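Local coordinates for uncharacterized protein (Bacteroides caccae, PDB 4R4K) that is of unknown function but adopts a cystatin-like fold as a divergent member of the DUF4348 family, with polyether chains bound in the crystal, at residues 38-43 against 130-135; 124-129 against 136-141. All coordinates share one frame; numbering follows the deposited sequence.

Contact 1: residues 38-43 against 130-135; sequences ITLLAD and LPIGEL
Leu40 drops its forked end onto Leu130, Ile132 and Leu135, packing the short hairpin of strands 38-41 and 48-51 against the loop that leads into helix 135-152 of this cystatin-like fold. Its two methyls divide the work. CD1 meets Leu135 CD2 at 3.9 Å, the two leucine side chains crossing at about a right angle, and lies 4.2 Å from Ile132 CA. Leu40 CD2 turns the other way and rests 3.9 Å from the carbonyl oxygen Leu130 O. The fork gets there because Leu40 CG stands opposite its own carbonyl carbon (chi1 -52°). Ile132 meets the end of the strand at Leu41 and the residues that follow it. Its CB lies 3.9 Å from Leu41 O, its CD1 reaches Ala42 CA, and its CG2 touches the carboxylate at Asp43 OD1, 3.5 Å away. CG2 can face Asp43 because CG1 is the branch placed trans to the backbone N (chi1 -166°).

No direct hydrogen bond joins 38-43 to 130-135; three waters make the polar links instead. Through its backbone N and O, Leu41 uses two of them: one water takes the Leu41 N-H and donates to Leu130 O at 2.7 Å, while a second donates to Leu41 O and accepts from Ile132 N. Leu40, by contrast, pairs its backbone with Lys49 of the partner strand.

Further out, Phe51 of strand 48-51 touches both Leu40 and Ile132, and Tyr126 packs on Leu135. The loop is folded into two overlapping turns, with Glu134 N bonded to Pro131 O and Leu135 N to Ile132 O. The third water donates to Asp43 OD1 at 2.9 Å and accepts from Gly133 N at 3.0 Å.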
loop_
_atom_site.group_PDB
_atom_site.type_symbol
_atom_site.label_atom_id
_atom_site.label_comp_id
_atom_site.label_asym_id
_atom_site.label_seq_id
_atom_site.Cartn_x
_atom_site.Cartn_y
_atom_site.Cartn_z
ATOM N N ILE A 38 8.039 1.126 9.446
ATOM C CA ILE A 38 7.394 -0.012 10.060
ATOM C C ILE A 38 7.741 0.048 11.546
ATOM O O ILE A 38 8.905 0.145 11.865
ATOM C CB ILE A 38 7.884 -1.318 9.402
ATOM C CG1 ILE A 38 7.425 -1.363 7.922
ATOM C CG2 ILE A 38 7.367 -2.548 10.137
ATOM C CD1 ILE A 38 8.227 -2.305 7.045
ATOM N N THR A 39 6.736 -0.016 12.421
ATOM C CA THR A 39 6.924 0.008 13.879
ATOM C C THR A 39 6.401 -1.296 14.492
ATOM O O THR A 39 5.221 -1.617 14.383
ATOM C CB THR A 39 6.171 1.161 14.564
ATOM O OG1 THR A 39 6.607 2.397 14.019
ATOM C CG2 THR A 39 6.442 1.177 16.071
ATOM N N LEU A 40 7.297 -2.009 15.165
ATOM C CA LEU A 40 6.985 -3.296 15.818
ATOM C C LEU A 40 7.389 -3.256 17.327
ATOM O O LEU A 40 8.251 -2.459 17.694
ATOM C CB LEU A 40 7.747 -4.398 15.085
ATOM C CG LEU A 40 7.572 -4.454 13.549
ATOM C CD1 LEU A 40 8.524 -5.459 12.922
ATOM C CD2 LEU A 40 6.154 -4.795 13.141
ATOM N N LEU A 41 6.768 -4.058 18.194
ATOM C CA LEU A 41 7.216 -4.186 19.607
ATOM C C LEU A 41 8.326 -5.214 19.669
ATOM O O LEU A 41 8.171 -6.301 19.123
ATOM C CB LEU A 41 6.084 -4.657 20.537
ATOM C CG LEU A 41 5.406 -3.746 21.547
ATOM C CD1 LEU A 41 4.779 -4.596 22.644
ATOM C CD2 LEU A 41 6.375 -2.744 22.141
ATOM N N ALA A 42 9.400 -4.906 20.377
ATOM C CA ALA A 42 10.446 -5.909 20.621
ATOM C C ALA A 42 9.938 -7.038 21.523
ATOM O O ALA A 42 8.876 -6.938 22.146
ATOM C CB ALA A 42 11.689 -5.273 21.233
ATOM N N ASP A 43 10.675 -8.141 21.555
ATOM C CA ASP A 43 10.319 -9.260 22.431
ATOM C C ASP A 43 10.265 -8.841 23.913
ATOM O O ASP A 43 9.452 -9.363 24.666
ATOM C CB ASP A 43 11.313 -10.411 22.258
ATOM C CG ASP A 43 11.219 -11.059 20.895
ATOM O OD1 ASP A 43 10.181 -10.885 20.205
ATOM O OD2 ASP A 43 12.202 -11.728 20.515
ATOM N N LEU A 130 2.519 -8.070 14.255
ATOM C CA LEU A 130 3.585 -8.952 13.817
ATOM C C LEU A 130 4.758 -9.035 14.794
ATOM O O LEU A 130 5.372 -8.012 15.128
ATOM C CB LEU A 130 4.114 -8.494 12.469
ATOM C CG LEU A 130 5.171 -9.354 11.763
ATOM C CD1 LEU A 130 4.527 -10.656 11.320
ATOM C CD2 LEU A 130 5.739 -8.598 10.577
ATOM N N PRO A 131 5.097 -10.264 15.241
ATOM C CA PRO A 131 6.282 -10.390 16.089
ATOM C C PRO A 131 7.524 -9.978 15.327
ATOM O O PRO A 131 7.683 -10.323 14.160
ATOM C CB PRO A 131 6.321 -11.883 16.426
ATOM C CG PRO A 131 4.926 -12.348 16.263
ATOM C CD PRO A 131 4.367 -11.539 15.134
ATOM N N ILE A 132 8.402 -9.237 15.981
ATOM C CA ILE A 132 9.611 -8.738 15.354
ATOM C C ILE A 132 10.458 -9.896 14.791
ATOM O O ILE A 132 11.112 -9.759 13.757
ATOM C CB ILE A 132 10.401 -7.883 16.383
ATOM C CG1 ILE A 132 11.512 -7.043 15.747
ATOM C CG2 ILE A 132 10.984 -8.767 17.482
ATOM C CD1 ILE A 132 11.915 -5.873 16.631
ATOM N N GLY A 133 10.400 -11.055 15.457
ATOM C CA GLY A 133 11.118 -12.248 15.019
ATOM C C GLY A 133 10.618 -12.845 13.708
ATOM O O GLY A 133 11.302 -13.662 13.111
ATOM N N GLU A 134 9.427 -12.441 13.279
ATOM C CA GLU A 134 8.837 -12.897 12.025
ATOM C C GLU A 134 9.003 -11.890 10.883
ATOM O O GLU A 134 8.594 -12.175 9.758
ATOM C CB GLU A 134 7.355 -13.242 12.230
ATOM C CG GLU A 134 7.122 -14.449 13.146
ATOM C CD GLU A 134 5.655 -14.848 13.280
ATOM O OE1 GLU A 134 4.790 -14.180 12.669
ATOM O OE2 GLU A 134 5.372 -15.851 13.984
ATOM N N LEU A 135 9.606 -10.735 11.152
ATOM C CA LEU A 135 9.767 -9.699 10.114
ATOM C C LEU A 135 10.569 -10.197 8.900
ATOM O O LEU A 135 10.118 -10.088 7.761
ATOM C CB LEU A 135 10.400 -8.427 10.671
ATOM C CG LEU A 135 10.600 -7.309 9.618
ATOM C CD1 LEU A 135 9.282 -6.928 8.948
ATOM C CD2 LEU A 135 11.229 -6.082 10.254
HETATM O O HOH W 1 5.050 -6.064 17.029
HETATM O O HOH W 2 6.623 -8.380 18.433
HETATM O O HOH W 3 9.044 -12.174 17.911
#

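Contact 2: residues 124-129 against 136-141; sequences GWYGYD and KQTIQQ. With PEU (2,5,8,11,14,17,20,23,26,29,32,35,38,41,44,47,50,53,56,59,62,65,68,71,74,77,80-heptacosaoxadooctacontan-82-ol), chain H.
A pocket holding a long polyether chain is walled by Trp125, which turns one indole face to the ligand and an edge to Thr138 and Gln141 of helix 135-152 in the cystatin-like fold. The ether carbon CCR lies 3.6 Å above the ring plane, displaced toward the rim, and the chain then curls past the pyrrole side, where CDC comes within 3.6 Å of Trp125 NE1. Gly124 CA borders the same ligand at CCU. On the helix side, Gln141 OE1 approaches in the plane of the indole, 3.8 Å from Trp125 CZ3, with its amide turned 58° from the ring.

Thr138 fills the angle between the two aromatic residues with a single methyl. CG2, placed trans to the backbone N, packs 3.3 Å from Trp125 O, lies near the plane of the indole by CE3, and reaches Tyr126 CE1 at 3.7 Å. The hydroxyl OG1 is thereby turned back toward the start of the helix, where it bonds to Glu134 O just before it. With an alanine here in place of Trp125, the ether chain would probably lose the flat surface it lies on, and a gap would be likely to open beside Thr138 CG2 and the Gln141 amide.

Trp125 CB also sits over the centre of the Tyr126 ring. That ring crosses Ile139 at about a right angle, its hydroxyl is anchored by a hydrogen bond to Lys57 O, and Ile139 CG1 packs 3.7 Å from Tyr126 OH.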
loop_
_atom_site.group_PDB
_atom_site.type_symbol
_atom_site.label_atom_id
_atom_site.label_comp_id
_atom_site.label_asym_id
_atom_site.label_seq_id
_atom_site.Cartn_x
_atom_site.Cartn_y
_atom_site.Cartn_z
ATOM N N GLY A 124 -1.092 -4.189 6.419
ATOM C CA GLY A 124 -1.216 -5.251 7.410
ATOM C C GLY A 124 -0.163 -6.348 7.281
ATOM O O GLY A 124 -0.030 -7.148 8.174
ATOM N N TRP A 125 0.541 -6.438 6.148
ATOM C CA TRP A 125 1.689 -7.368 6.047
ATOM C C TRP A 125 2.691 -7.119 7.182
ATOM O O TRP A 125 3.314 -8.051 7.669
ATOM C CB TRP A 125 2.416 -7.205 4.717
ATOM C CG TRP A 125 1.894 -7.983 3.569
ATOM C CD1 TRP A 125 1.219 -7.493 2.494
ATOM C CD2 TRP A 125 2.077 -9.392 3.326
ATOM N NE1 TRP A 125 0.950 -8.513 1.623
ATOM C CE2 TRP A 125 1.466 -9.683 2.112
ATOM C CE3 TRP A 125 2.695 -10.430 4.029
ATOM C CZ2 TRP A 125 1.450 -10.980 1.574
ATOM C CZ3 TRP A 125 2.665 -11.726 3.507
ATOM C CH2 TRP A 125 2.051 -11.979 2.294
ATOM N N TYR A 126 2.848 -5.848 7.541
ATOM C CA TYR A 126 3.719 -5.422 8.596
ATOM C C TYR A 126 2.950 -4.747 9.737
ATOM O O TYR A 126 3.354 -3.714 10.273
ATOM C CB TYR A 126 4.781 -4.490 8.050
ATOM C CG TYR A 126 5.521 -5.031 6.842
ATOM C CD1 TYR A 126 6.244 -6.194 6.919
ATOM C CD2 TYR A 126 5.481 -4.372 5.629
ATOM C CE1 TYR A 126 6.911 -6.678 5.815
ATOM C CE2 TYR A 126 6.139 -4.847 4.508
ATOM C CZ TYR A 126 6.846 -6.001 4.602
ATOM O OH TYR A 126 7.525 -6.465 3.513
ATOM N N GLY A 127 1.858 -5.376 10.150
ATOM C CA GLY A 127 1.020 -4.857 11.223
ATOM C C GLY A 127 1.719 -4.786 12.559
ATOM O O GLY A 127 2.767 -5.417 12.810
ATOM N N TYR A 128 1.119 -4.023 13.458
ATOM C CA TYR A 128 1.688 -3.879 14.776
ATOM C C TYR A 128 1.600 -5.233 15.482
ATOM O O TYR A 128 2.340 -5.462 16.400
ATOM C CB TYR A 128 0.968 -2.829 15.600
ATOM C CG TYR A 128 1.739 -2.467 16.845
ATOM C CD1 TYR A 128 2.803 -1.567 16.782
ATOM C CD2 TYR A 128 1.431 -3.034 18.066
ATOM C CE1 TYR A 128 3.521 -1.223 17.908
ATOM C CE2 TYR A 128 2.145 -2.702 19.197
ATOM C CZ TYR A 128 3.185 -1.796 19.111
ATOM O OH TYR A 128 3.898 -1.467 20.236
ATOM N N ASP A 129 0.701 -6.135 15.032
ATOM C CA ASP A 129 0.596 -7.487 15.634
ATOM C C ASP A 129 1.648 -8.485 15.163
ATOM O O ASP A 129 1.631 -9.645 15.578
ATOM C CB ASP A 129 -0.736 -8.194 15.374
ATOM C CG ASP A 129 -1.903 -7.568 16.092
ATOM O OD1 ASP A 129 -1.680 -6.823 17.076
ATOM O OD2 ASP A 129 -3.049 -7.867 15.676
ATOM N N LYS A 136 11.714 -10.820 9.134
ATOM C CA LYS A 136 12.529 -11.314 8.000
ATOM C C LYS A 136 11.781 -12.285 7.088
ATOM O O LYS A 136 11.812 -12.166 5.839
ATOM C CB LYS A 136 13.819 -11.954 8.505
ATOM C CG LYS A 136 14.820 -12.304 7.409
ATOM C CD LYS A 136 16.240 -12.556 7.944
ATOM C CE LYS A 136 17.225 -11.504 7.429
ATOM N NZ LYS A 136 18.656 -11.866 7.651
ATOM N N GLN A 137 11.095 -13.249 7.681
ATOM C CA GLN A 137 10.348 -14.215 6.886
ATOM C C GLN A 137 9.129 -13.577 6.200
ATOM O O GLN A 137 8.731 -13.997 5.130
ATOM C CB GLN A 137 9.941 -15.423 7.724
ATOM C CG GLN A 137 9.363 -16.598 6.914
ATOM C CD GLN A 137 10.120 -16.939 5.613
ATOM O OE1 GLN A 137 11.356 -16.933 5.556
ATOM N NE2 GLN A 137 9.361 -17.237 4.553
ATOM N N THR A 138 8.515 -12.588 6.836
ATOM C CA THR A 138 7.414 -11.854 6.214
ATOM C C THR A 138 7.885 -11.131 4.960
ATOM O O THR A 138 7.222 -11.162 3.921
ATOM C CB THR A 138 6.797 -10.870 7.202
ATOM O OG1 THR A 138 6.294 -11.628 8.292
ATOM C CG2 THR A 138 5.643 -10.066 6.586
ATOM N N ILE A 139 9.030 -10.482 5.065
ATOM C CA ILE A 139 9.618 -9.812 3.913
ATOM C C ILE A 139 9.866 -10.806 2.756
ATOM O O ILE A 139 9.601 -10.506 1.610
ATOM C CB ILE A 139 10.887 -9.049 4.315
ATOM C CG1 ILE A 139 10.520 -7.867 5.225
ATOM C CG2 ILE A 139 11.624 -8.561 3.079
ATOM C CD1 ILE A 139 11.706 -7.220 5.921
ATOM N N GLN A 140 10.332 -12.006 3.092
ATOM C CA GLN A 140 10.535 -13.048 2.094
ATOM C C GLN A 140 9.190 -13.502 1.479
ATOM O O GLN A 140 9.136 -13.800 0.298
ATOM C CB GLN A 140 11.296 -14.235 2.697
ATOM C CG GLN A 140 11.499 -15.422 1.750
ATOM C CD GLN A 140 12.309 -15.081 0.502
ATOM O OE1 GLN A 140 13.202 -14.240 0.541
ATOM N NE2 GLN A 140 11.990 -15.732 -0.608
ATOM N N GLN A 141 8.137 -13.600 2.293
ATOM C CA GLN A 141 6.795 -13.940 1.786
ATOM C C GLN A 141 6.314 -12.891 0.791
ATOM O O GLN A 141 5.735 -13.222 -0.253
ATOM C CB GLN A 141 5.799 -14.097 2.932
ATOM C CG GLN A 141 6.011 -15.360 3.746
ATOM C CD GLN A 141 5.256 -15.368 5.063
ATOM O OE1 GLN A 141 4.418 -14.502 5.330
ATOM N NE2 GLN A 141 5.560 -16.355 5.901
HETATM O OCP PEU H . -1.768 -11.807 5.737
HETATM C CCQ PEU H . -0.759 -11.102 5.018
HETATM C CCR PEU H . -1.175 -9.646 4.841
HETATM O OCS PEU H . -2.433 -9.573 4.167
HETATM C CCT PEU H . -3.427 -8.813 4.876
HETATM C CCU PEU H . -3.148 -7.316 4.777
HETATM O OCV PEU H . -3.012 -6.974 3.399
HETATM C CCW PEU H . -3.066 -5.577 3.138
HETATM C CCX PEU H . -2.373 -5.314 1.812
HETATM O OCY PEU H . -2.958 -6.069 0.745
HETATM C CCZ PEU H . -2.383 -5.817 -0.551
HETATM C CDA PEU H . -0.977 -6.403 -0.705
HETATM O ODB PEU H . -0.858 -7.174 -1.900
HETATM C CDC PEU H . -0.275 -8.470 -1.722
HETATM C CDD PEU H . -1.300 -9.391 -1.057
HETATM O ODE PEU H . -0.968 -10.766 -1.274
#

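From the N terminus the chain runs through helices 12-21 and 23-28 to strand 38-41, where contact 1 opens a long loop that takes in strand 48-51 and the whole five-stranded sheet before closing at 130-135. Contact 2 closes a far shorter one: residues 124-129, just past the last strand of that sheet, meet residues 136-141 of helix 135-152 across six residues, 130-135, which are the second segment of contact 1. The two contacts therefore cross, with centres about 8 Å apart. They also touch, Leu40 CD2 lying 3.5 Å from Gly127 O, while Tyr126 packs on Ile38. Together they join the small hairpin, the exit of the large sheet and the C-terminal helix.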